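Local coordinates for protein trichomaglin (Trichosanthes lepiniana, PDB 1SGL) that probably cleaves RNA as an S-like ribonuclease of the RNase T2 family, at residues Trp14-Arg20 and Asp171-Gln177; Gly99-Glu103 and Gly115-Phe120; Leu126-Tyr130 and Phe183-Pro189. One frame throughout, in Å; residues are numbered along the deposited sequence.

Interaction 1 (Trp14-Arg20 and Asp171-Gln177); sequences WAGTSCR and DEEGLVQ. With SO4 (sulfate ion), chain E.
R20 NH2 is gripped from three directions. E173 OE2 lies at the guanidinium edge, 2.9 Å from NH2, in a salt bridge whose hydrogen bond is weak and bent (145°). Sulfate O4 also accepts from R20 NH2 near the guanidinium plane, at 2.9 Å. D171 OD2 is 3.3 Å from R20 NH2 but sits over a face, so this salt bridge rests on charge alone. L175 CD2 covers the same guanidinium, 3.3 Å from R20 NH1. The R20 chain runs extended from CG to NE, which carries the head this far. Within the type I turn 171-174, the bond from E173 N to D171 OD1 makes an Asx turn; L175 N reaches OD1 from the opposite face of the carboxylate.

T17 OG1 donates to V176 O at 2.7 Å. With chi1 at -60°, its OG1 lies beside the backbone N, while CG2 packs on Q177 CG at 3.7 Å. W14 N gives a nearly straight bond (170°) to Q177 O, at the end of the antiparallel pairing of strands 7-14 and 176-184. A water joins S18 OG to the same Q177 O.

One backbone bond and the T17 hydroxyl thus join helix 15-18 and its N-cap to strand 176-184. In the ion cluster, E173 OE1 lies 2.6 Å from sulfate O2, which suggests that E173 may be protonated in this crystal.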
loop_
_atom_site.group_PDB
_atom_site.type_symbol
_atom_site.label_atom_id
_atom_site.label_comp_id
_atom_site.label_asym_id
_atom_site.label_seq_id
_atom_site.Cartn_x
_atom_site.Cartn_y
_atom_site.Cartn_z
ATOM N N TRP A 14 7.055 -0.577 -1.439
ATOM C CA TRP A 14 8.001 -1.257 -2.310
ATOM C C TRP A 14 8.693 -2.348 -1.494
ATOM O O TRP A 14 9.447 -2.061 -0.559
ATOM C CB TRP A 14 9.046 -0.275 -2.859
ATOM C CG TRP A 14 10.025 -0.939 -3.787
ATOM C CD1 TRP A 14 11.358 -1.143 -3.570
ATOM C CD2 TRP A 14 9.729 -1.545 -5.056
ATOM N NE1 TRP A 14 11.913 -1.844 -4.623
ATOM C CE2 TRP A 14 10.936 -2.102 -5.546
ATOM C CE3 TRP A 14 8.565 -1.667 -5.824
ATOM C CZ2 TRP A 14 11.009 -2.771 -6.767
ATOM C CZ3 TRP A 14 8.637 -2.336 -7.045
ATOM C CH2 TRP A 14 9.853 -2.878 -7.500
ATOM N N ALA A 15 8.440 -3.597 -1.859
ATOM C CA ALA A 15 9.007 -4.732 -1.134
ATOM C C ALA A 15 10.525 -4.681 -0.949
ATOM O O ALA A 15 11.029 -4.999 0.121
ATOM C CB ALA A 15 8.607 -6.029 -1.817
ATOM N N GLY A 16 11.250 -4.268 -1.987
ATOM C CA GLY A 16 12.697 -4.214 -1.887
ATOM C C GLY A 16 13.208 -3.342 -0.755
ATOM O O GLY A 16 14.191 -3.675 -0.087
ATOM N N THR A 17 12.538 -2.222 -0.526
ATOM C CA THR A 17 12.953 -1.299 0.519
ATOM C C THR A 17 12.502 -1.734 1.914
ATOM O O THR A 17 13.207 -1.507 2.902
ATOM C CB THR A 17 12.434 0.122 0.211
ATOM O OG1 THR A 17 12.981 0.550 -1.043
ATOM C CG2 THR A 17 12.835 1.106 1.306
ATOM N N SER A 18 11.332 -2.356 1.999
ATOM C CA SER A 18 10.819 -2.823 3.283
ATOM C C SER A 18 11.620 -4.033 3.769
ATOM O O SER A 18 11.605 -4.368 4.951
ATOM C CB SER A 18 9.347 -3.227 3.158
ATOM O OG SER A 18 8.514 -2.117 2.883
ATOM N N CYS A 19 12.313 -4.687 2.846
ATOM C CA CYS A 19 13.088 -5.877 3.167
ATOM C C CYS A 19 14.595 -5.684 3.199
ATOM O O CYS A 19 15.321 -6.636 3.463
ATOM C CB CYS A 19 12.775 -6.972 2.152
ATOM S SG CYS A 19 11.030 -7.471 2.110
ATOM N N ARG A 20 15.075 -4.474 2.937
ATOM C CA ARG A 20 16.517 -4.255 2.900
ATOM C C ARG A 20 17.229 -4.331 4.246
ATOM O O ARG A 20 18.459 -4.361 4.300
ATOM C CB ARG A 20 16.846 -2.922 2.227
ATOM C CG ARG A 20 16.729 -1.705 3.114
ATOM C CD ARG A 20 17.610 -0.602 2.545
ATOM N NE ARG A 20 17.503 0.652 3.284
ATOM C CZ ARG A 20 18.265 1.715 3.048
ATOM N NH1 ARG A 20 19.191 1.672 2.099
ATOM N NH2 ARG A 20 18.100 2.824 3.756
ATOM N N ASP A 171 13.205 7.197 1.054
ATOM C CA ASP A 171 13.915 7.365 2.309
ATOM C C ASP A 171 15.010 8.394 1.990
ATOM O O ASP A 171 15.040 8.945 0.887
ATOM C CB ASP A 171 14.507 6.041 2.834
ATOM C CG ASP A 171 15.426 5.356 1.841
ATOM O OD1 ASP A 171 15.972 6.016 0.935
ATOM O OD2 ASP A 171 15.614 4.133 1.992
ATOM N N GLU A 172 15.904 8.660 2.933
ATOM C CA GLU A 172 16.940 9.664 2.707
ATOM C C GLU A 172 18.123 9.251 1.827
ATOM O O GLU A 172 18.942 10.093 1.448
ATOM C CB GLU A 172 17.417 10.206 4.058
ATOM C CG GLU A 172 16.309 10.975 4.780
ATOM C CD GLU A 172 16.768 11.631 6.068
ATOM O OE1 GLU A 172 17.979 11.890 6.211
ATOM O OE2 GLU A 172 15.910 11.904 6.930
ATOM N N GLU A 173 18.206 7.969 1.491
ATOM C CA GLU A 173 19.269 7.484 0.622
ATOM C C GLU A 173 18.771 7.399 -0.823
ATOM O O GLU A 173 19.471 6.901 -1.708
ATOM C CB GLU A 173 19.751 6.104 1.062
ATOM C CG GLU A 173 20.504 6.102 2.376
ATOM C CD GLU A 173 19.618 5.778 3.563
ATOM O OE1 GLU A 173 18.540 6.398 3.712
ATOM O OE2 GLU A 173 20.013 4.901 4.355
ATOM N N GLY A 174 17.554 7.879 -1.049
ATOM C CA GLY A 174 16.983 7.854 -2.383
ATOM C C GLY A 174 16.268 6.568 -2.786
ATOM O O GLY A 174 16.089 6.313 -3.979
ATOM N N LEU A 175 15.875 5.747 -1.818
ATOM C CA LEU A 175 15.161 4.512 -2.133
ATOM C C LEU A 175 13.670 4.767 -2.052
ATOM O O LEU A 175 13.196 5.423 -1.126
ATOM C CB LEU A 175 15.531 3.384 -1.161
ATOM C CG LEU A 175 16.796 2.563 -1.461
ATOM C CD1 LEU A 175 18.021 3.468 -1.519
ATOM C CD2 LEU A 175 16.982 1.501 -0.384
ATOM N N VAL A 176 12.937 4.260 -3.037
ATOM C CA VAL A 176 11.488 4.412 -3.068
ATOM C C VAL A 176 10.898 3.543 -1.962
ATOM O O VAL A 176 11.181 2.344 -1.883
ATOM C CB VAL A 176 10.902 3.952 -4.424
ATOM C CG1 VAL A 176 9.378 3.910 -4.342
ATOM C CG2 VAL A 176 11.349 4.897 -5.538
ATOM N N GLN A 177 10.089 4.143 -1.099
ATOM C CA GLN A 177 9.481 3.383 -0.017
ATOM C C GLN A 177 8.015 3.110 -0.251
ATOM O O GLN A 177 7.551 1.989 -0.080
ATOM C CB GLN A 177 9.595 4.115 1.322
ATOM C CG GLN A 177 10.981 4.216 1.894
ATOM C CD GLN A 177 10.980 4.932 3.234
ATOM O OE1 GLN A 177 10.417 6.021 3.371
ATOM N NE2 GLN A 177 11.613 4.325 4.227
HETATM S S SO4 E . 16.886 5.729 6.381
HETATM O O1 SO4 E . 16.433 5.655 7.787
HETATM O O2 SO4 E . 18.279 6.212 6.336
HETATM O O3 SO4 E . 16.022 6.667 5.634
HETATM O O4 SO4 E . 16.811 4.383 5.780
HETATM O O HOH W 1 9.159 0.422 1.935
#

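Interaction 2 (Gly99-Glu103 and Gly115-Phe120); sequences GQQYE and GEWNYF. With SO4 (sulfate ion), chain B.
Y102 and Y119 both hold CG anti to the backbone N, and these torsions swing the two rings into the gap between helices 97-106 and 116-129. This is helix-on-helix packing of the RNase T2 fold, with the short segments steeply crossed at 107° and their axes 10.9 Å apart. The rings form an offset edge-to-face pair: the edge of Y102 points at the face of Y119, with centroids 5.7 Å apart and planes at 60°. Y102 CB also meets F120 CZ at 4.1 Å, and Y102 OH rests near G115 CA, at the N-cap of the second helix.

No hydrogen bond crosses between the segments. The polar ends turn elsewhere: Y119 OH bonds to L45 O and E116 OE2 to D64 N. From the same first helix, Q101 NE2 reaches a sulfate, donating to O2 at 3.2 Å. H43 and H105 hold that ion too, consistent with the phosphate site of T2 ribonucleases. Q101 NE2 also donates to Q100 OE1, which helps fix the turn of its amide. Over one face of Y102, E116 makes a CH-pi contact, its CG 3.5 Å from the ring centroid and 14° off the normal.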
loop_
_atom_site.group_PDB
_atom_site.type_symbol
_atom_site.label_atom_id
_atom_site.label_comp_id
_atom_site.label_asym_id
_atom_site.label_seq_id
_atom_site.Cartn_x
_atom_site.Cartn_y
_atom_site.Cartn_z
ATOM N N GLY A 99 -5.989 -6.673 9.983
ATOM C CA GLY A 99 -6.891 -6.301 11.055
ATOM C C GLY A 99 -6.699 -4.861 11.480
ATOM O O GLY A 99 -7.671 -4.112 11.607
ATOM N N GLN A 100 -5.446 -4.478 11.707
ATOM C CA GLN A 100 -5.131 -3.122 12.116
ATOM C C GLN A 100 -5.628 -2.098 11.095
ATOM O O GLN A 100 -6.221 -1.083 11.472
ATOM C CB GLN A 100 -3.630 -2.947 12.293
ATOM C CG GLN A 100 -3.250 -1.518 12.626
ATOM C CD GLN A 100 -1.972 -1.091 11.953
ATOM O OE1 GLN A 100 -1.823 -1.246 10.743
ATOM N NE2 GLN A 100 -1.039 -0.553 12.728
ATOM N N GLN A 101 -5.388 -2.363 9.809
ATOM C CA GLN A 101 -5.820 -1.443 8.761
ATOM C C GLN A 101 -7.327 -1.309 8.746
ATOM O O GLN A 101 -7.858 -0.203 8.610
ATOM C CB GLN A 101 -5.331 -1.904 7.387
ATOM C CG GLN A 101 -3.845 -1.700 7.188
ATOM C CD GLN A 101 -3.456 -0.239 7.296
ATOM O OE1 GLN A 101 -3.952 0.597 6.553
ATOM N NE2 GLN A 101 -2.568 0.073 8.229
ATOM N N TYR A 102 -8.020 -2.432 8.893
ATOM C CA TYR A 102 -9.473 -2.395 8.899
ATOM C C TYR A 102 -10.052 -1.623 10.088
ATOM O O TYR A 102 -10.926 -0.775 9.915
ATOM C CB TYR A 102 -10.068 -3.798 8.920
ATOM C CG TYR A 102 -11.566 -3.735 9.092
ATOM C CD1 TYR A 102 -12.371 -3.223 8.078
ATOM C CD2 TYR A 102 -12.173 -4.091 10.306
ATOM C CE1 TYR A 102 -13.736 -3.057 8.258
ATOM C CE2 TYR A 102 -13.545 -3.923 10.497
ATOM C CZ TYR A 102 -14.318 -3.404 9.465
ATOM O OH TYR A 102 -15.673 -3.217 9.620
ATOM N N GLU A 103 -9.577 -1.930 11.292
ATOM C CA GLU A 103 -10.082 -1.271 12.492
ATOM C C GLU A 103 -9.698 0.212 12.568
ATOM O O GLU A 103 -10.525 1.067 12.870
ATOM C CB GLU A 103 -9.575 -1.986 13.745
ATOM C CG GLU A 103 -10.015 -3.440 13.890
ATOM C CD GLU A 103 -9.621 -4.028 15.244
ATOM O OE1 GLU A 103 -8.485 -3.770 15.706
ATOM O OE2 GLU A 103 -10.440 -4.754 15.847
ATOM N N GLY A 115 -18.329 -2.498 6.392
ATOM C CA GLY A 115 -17.891 -3.815 6.807
ATOM C C GLY A 115 -16.599 -4.349 6.223
ATOM O O GLY A 115 -16.133 -3.907 5.167
ATOM N N GLU A 116 -16.035 -5.325 6.930
ATOM C CA GLU A 116 -14.790 -5.979 6.549
ATOM C C GLU A 116 -14.738 -6.454 5.114
ATOM O O GLU A 116 -13.860 -6.064 4.353
ATOM C CB GLU A 116 -14.534 -7.184 7.445
ATOM C CG GLU A 116 -13.949 -6.850 8.774
ATOM C CD GLU A 116 -13.639 -8.092 9.572
ATOM O OE1 GLU A 116 -12.894 -8.953 9.062
ATOM O OE2 GLU A 116 -14.141 -8.203 10.706
ATOM N N TRP A 117 -15.676 -7.322 4.763
ATOM C CA TRP A 117 -15.734 -7.895 3.431
ATOM C C TRP A 117 -15.541 -6.876 2.316
ATOM O O TRP A 117 -14.647 -7.014 1.482
ATOM C CB TRP A 117 -17.065 -8.606 3.223
ATOM C CG TRP A 117 -16.996 -9.584 2.119
ATOM C CD1 TRP A 117 -16.324 -10.771 2.123
ATOM C CD2 TRP A 117 -17.585 -9.455 0.823
ATOM N NE1 TRP A 117 -16.458 -11.392 0.906
ATOM C CE2 TRP A 117 -17.228 -10.606 0.088
ATOM C CE3 TRP A 117 -18.378 -8.477 0.209
ATOM C CZ2 TRP A 117 -17.639 -10.810 -1.237
ATOM C CZ3 TRP A 117 -18.788 -8.678 -1.111
ATOM C CH2 TRP A 117 -18.415 -9.838 -1.818
ATOM N N ASN A 118 -16.397 -5.863 2.311
ATOM C CA ASN A 118 -16.361 -4.810 1.311
ATOM C C ASN A 118 -15.046 -4.033 1.348
ATOM O O ASN A 118 -14.569 -3.569 0.317
ATOM C CB ASN A 118 -17.550 -3.867 1.528
ATOM C CG ASN A 118 -17.685 -2.834 0.429
ATOM O OD1 ASN A 118 -17.662 -3.163 -0.759
ATOM N ND2 ASN A 118 -17.841 -1.574 0.821
ATOM N N TYR A 119 -14.463 -3.895 2.533
ATOM C CA TYR A 119 -13.203 -3.180 2.668
ATOM C C TYR A 119 -12.088 -3.916 1.916
ATOM O O TYR A 119 -11.396 -3.324 1.091
ATOM C CB TYR A 119 -12.827 -3.035 4.139
ATOM C CG TYR A 119 -11.509 -2.329 4.369
ATOM C CD1 TYR A 119 -11.345 -0.975 4.053
ATOM C CD2 TYR A 119 -10.421 -3.016 4.909
ATOM C CE1 TYR A 119 -10.122 -0.326 4.275
ATOM C CE2 TYR A 119 -9.211 -2.388 5.134
ATOM C CZ TYR A 119 -9.059 -1.045 4.819
ATOM O OH TYR A 119 -7.844 -0.441 5.067
ATOM N N PHE A 120 -11.921 -5.204 2.195
ATOM C CA PHE A 120 -10.886 -5.976 1.519
ATOM C C PHE A 120 -11.202 -6.166 0.046
ATOM O O PHE A 120 -10.309 -6.112 -0.795
ATOM C CB PHE A 120 -10.694 -7.328 2.209
ATOM C CG PHE A 120 -10.172 -7.203 3.601
ATOM C CD1 PHE A 120 -8.918 -6.648 3.835
ATOM C CD2 PHE A 120 -10.955 -7.565 4.688
ATOM C CE1 PHE A 120 -8.453 -6.446 5.132
ATOM C CE2 PHE A 120 -10.501 -7.368 5.995
ATOM C CZ PHE A 120 -9.249 -6.807 6.215
HETATM S S SO4 B . -0.922 3.284 9.215
HETATM O O1 SO4 B . -0.294 4.195 10.190
HETATM O O2 SO4 B . -2.234 2.858 9.733
HETATM O O3 SO4 B . -0.059 2.107 9.028
HETATM O O4 SO4 B . -1.095 3.968 7.917
#

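Interaction 3 (Leu126-Tyr130 and Phe183-Pro189); sequences LFMKY and FDKDFKP
L126 and Y130 reach from the end of helix 116-129 to F183 and P189, and the packing is tight round Y130. Y130 CD1 comes to the edge of the F183 ring, 3.6 Å from F183 CE2. The two rings meet obliquely. L126 CD1 stands almost centrally over one face of the F183 ring, a CH-pi contact of 4.2 Å to the centroid, 8° off the normal. Its other branch, CD2, touches F183 CE2 at 4.0 Å.

Y130 is itself sandwiched. P189 CG sits over one face, 3.8 Å from the Y130 centroid and 22° off the normal, displaced toward the rim. K129 CG lies over the opposite face. Y130 CG stands beside the backbone N (chi1 -58°), which sends the ring back toward the hairpin; Y130 OH ends 3.5 Å from P189 CD. V162 of helix 151-162 touches both Y130 and P189.

Toward the turn the contact thins to a single touch between side chains: L126 CD1 meets F187 CD1 at 3.7 Å. The F187 ring packs further against F8 and K122. The type I turn D184-F187, with D186 exposed to solvent, is held from within. D184 OD1 accepts from K188 N at 3.0 Å, and K188 NZ bonds to D186 O. D184 also has a salt bridge to R190.

No hydrogen bond crosses this contact. The helix end is held against the beta hairpin of strands 176-184 and 189-190 by shape and CH-pi contacts, while the polar groups of the turn find partners at the turn itself and at R190, not across the contact.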
loop_
_atom_site.group_PDB
_atom_site.type_symbol
_atom_site.label_atom_id
_atom_site.label_comp_id
_atom_site.label_asym_id
_atom_site.label_seq_id
_atom_site.Cartn_x
_atom_site.Cartn_y
_atom_site.Cartn_z
ATOM N N LEU A 126 -9.236 -2.318 -6.461
ATOM C CA LEU A 126 -8.506 -1.132 -6.884
ATOM C C LEU A 126 -7.057 -1.448 -7.215
ATOM O O LEU A 126 -6.517 -0.929 -8.182
ATOM C CB LEU A 126 -8.560 -0.048 -5.804
ATOM C CG LEU A 126 -9.927 0.612 -5.609
ATOM C CD1 LEU A 126 -9.837 1.649 -4.500
ATOM C CD2 LEU A 126 -10.369 1.255 -6.910
ATOM N N PHE A 127 -6.430 -2.298 -6.408
ATOM C CA PHE A 127 -5.042 -2.670 -6.639
ATOM C C PHE A 127 -4.877 -3.377 -7.986
ATOM O O PHE A 127 -3.941 -3.086 -8.730
ATOM C CB PHE A 127 -4.547 -3.593 -5.524
ATOM C CG PHE A 127 -3.133 -4.078 -5.711
ATOM C CD1 PHE A 127 -2.054 -3.251 -5.417
ATOM C CD2 PHE A 127 -2.883 -5.370 -6.170
ATOM C CE1 PHE A 127 -0.744 -3.702 -5.571
ATOM C CE2 PHE A 127 -1.577 -5.833 -6.330
ATOM C CZ PHE A 127 -0.503 -4.998 -6.029
ATOM N N MET A 128 -5.790 -4.298 -8.289
ATOM C CA MET A 128 -5.726 -5.056 -9.534
ATOM C C MET A 128 -6.150 -4.260 -10.757
ATOM O O MET A 128 -5.529 -4.375 -11.809
ATOM C CB MET A 128 -6.569 -6.337 -9.428
ATOM C CG MET A 128 -6.047 -7.323 -8.378
ATOM S SD MET A 128 -7.038 -8.838 -8.199
ATOM C CE MET A 128 -8.570 -8.173 -7.547
ATOM N N LYS A 129 -7.187 -3.439 -10.614
ATOM C CA LYS A 129 -7.678 -2.642 -11.730
ATOM C C LYS A 129 -6.712 -1.530 -12.159
ATOM O O LYS A 129 -6.550 -1.274 -13.350
ATOM C CB LYS A 129 -9.037 -2.027 -11.394
ATOM C CG LYS A 129 -9.649 -1.288 -12.567
ATOM C CD LYS A 129 -11.017 -0.723 -12.244
ATOM C CE LYS A 129 -11.619 -0.062 -13.485
ATOM N NZ LYS A 129 -12.911 0.629 -13.204
ATOM N N TYR A 130 -6.090 -0.869 -11.189
ATOM C CA TYR A 130 -5.134 0.197 -11.473
ATOM C C TYR A 130 -3.783 -0.307 -10.989
ATOM O O TYR A 130 -3.183 0.251 -10.079
ATOM C CB TYR A 130 -5.530 1.475 -10.728
ATOM C CG TYR A 130 -6.920 1.963 -11.082
ATOM C CD1 TYR A 130 -7.975 1.832 -10.185
ATOM C CD2 TYR A 130 -7.182 2.537 -12.327
ATOM C CE1 TYR A 130 -9.254 2.259 -10.510
ATOM C CE2 TYR A 130 -8.466 2.969 -12.666
ATOM C CZ TYR A 130 -9.492 2.826 -11.750
ATOM O OH TYR A 130 -10.753 3.257 -12.068
ATOM N N PHE A 183 -8.219 8.484 -4.759
ATOM C CA PHE A 183 -9.497 8.194 -5.421
ATOM C C PHE A 183 -10.639 8.998 -4.790
ATOM O O PHE A 183 -10.576 9.334 -3.604
ATOM C CB PHE A 183 -9.857 6.701 -5.279
ATOM C CG PHE A 183 -8.841 5.757 -5.858
ATOM C CD1 PHE A 183 -7.752 5.334 -5.103
ATOM C CD2 PHE A 183 -8.985 5.277 -7.157
ATOM C CE1 PHE A 183 -6.818 4.437 -5.629
ATOM C CE2 PHE A 183 -8.061 4.384 -7.696
ATOM C CZ PHE A 183 -6.976 3.961 -6.930
ATOM N N ASP A 184 -11.686 9.295 -5.561
ATOM C CA ASP A 184 -12.821 10.010 -4.979
ATOM C C ASP A 184 -13.800 8.997 -4.378
ATOM O O ASP A 184 -13.536 7.794 -4.400
ATOM C CB ASP A 184 -13.536 10.912 -6.002
ATOM C CG ASP A 184 -14.046 10.165 -7.212
ATOM O OD1 ASP A 184 -14.404 8.976 -7.114
ATOM O OD2 ASP A 184 -14.105 10.794 -8.284
ATOM N N LYS A 185 -14.911 9.483 -3.826
ATOM C CA LYS A 185 -15.905 8.605 -3.207
ATOM C C LYS A 185 -16.429 7.552 -4.172
ATOM O O LYS A 185 -16.880 6.496 -3.741
ATOM C CB LYS A 185 -17.093 9.408 -2.676
ATOM C CG LYS A 185 -16.751 10.466 -1.646
ATOM C CD LYS A 185 -16.256 9.860 -0.358
ATOM C CE LYS A 185 -16.031 10.937 0.697
ATOM N NZ LYS A 185 -17.293 11.602 1.131
ATOM N N ASP A 186 -16.387 7.845 -5.468
ATOM C CA ASP A 186 -16.852 6.897 -6.480
ATOM C C ASP A 186 -15.714 5.983 -6.937
ATOM O O ASP A 186 -15.838 5.246 -7.911
ATOM C CB ASP A 186 -17.442 7.637 -7.687
ATOM C CG ASP A 186 -18.835 8.187 -7.416
ATOM O OD1 ASP A 186 -19.412 8.815 -8.328
ATOM O OD2 ASP A 186 -19.359 7.989 -6.297
ATOM N N PHE A 187 -14.598 6.050 -6.226
ATOM C CA PHE A 187 -13.446 5.222 -6.530
ATOM C C PHE A 187 -12.837 5.448 -7.899
ATOM O O PHE A 187 -12.302 4.529 -8.503
ATOM C CB PHE A 187 -13.811 3.753 -6.331
ATOM C CG PHE A 187 -14.123 3.413 -4.903
ATOM C CD1 PHE A 187 -13.107 3.353 -3.954
ATOM C CD2 PHE A 187 -15.436 3.229 -4.488
ATOM C CE1 PHE A 187 -13.397 3.119 -2.607
ATOM C CE2 PHE A 187 -15.738 2.993 -3.143
ATOM C CZ PHE A 187 -14.716 2.940 -2.202
ATOM N N LYS A 188 -12.941 6.672 -8.398
ATOM C CA LYS A 188 -12.316 7.011 -9.666
ATOM C C LYS A 188 -11.007 7.702 -9.291
ATOM O O LYS A 188 -10.951 8.446 -8.308
ATOM C CB LYS A 188 -13.191 7.963 -10.487
ATOM C CG LYS A 188 -14.209 7.260 -11.374
ATOM C CD LYS A 188 -15.173 6.401 -10.568
ATOM C CE LYS A 188 -16.064 5.563 -11.486
ATOM N NZ LYS A 188 -17.039 4.730 -10.724
ATOM N N PRO A 189 -9.938 7.459 -10.061
ATOM C CA PRO A 189 -8.640 8.081 -9.771
ATOM C C PRO A 189 -8.660 9.607 -9.789
ATOM O O PRO A 189 -9.354 10.229 -10.589
ATOM C CB PRO A 189 -7.730 7.500 -10.854
ATOM C CG PRO A 189 -8.341 6.132 -11.096
ATOM C CD PRO A 189 -9.813 6.457 -11.133
#

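Interaction 2 is the buried contact; interactions 1 and 3 are partly buried. Interactions 1 and 3 both use strand 176-184, at its two ends, with centres about 25 Å apart. Interactions 2 and 3 share helix 116-129, near its start and at its end, with centres about 17 Å apart. The chemistry follows the place: interaction 1 joins a backbone bond and a hydroxyl bond to salt bridges at the surface, whereas interactions 2 and 3 have no cross-segment hydrogen bonds and rely on rings and CH-pi contacts. Both sulfates are probably from the crystallisation liquor; that of interaction 2 is also bonded by H43 and H105, whereas that of interaction 1 sits with R20.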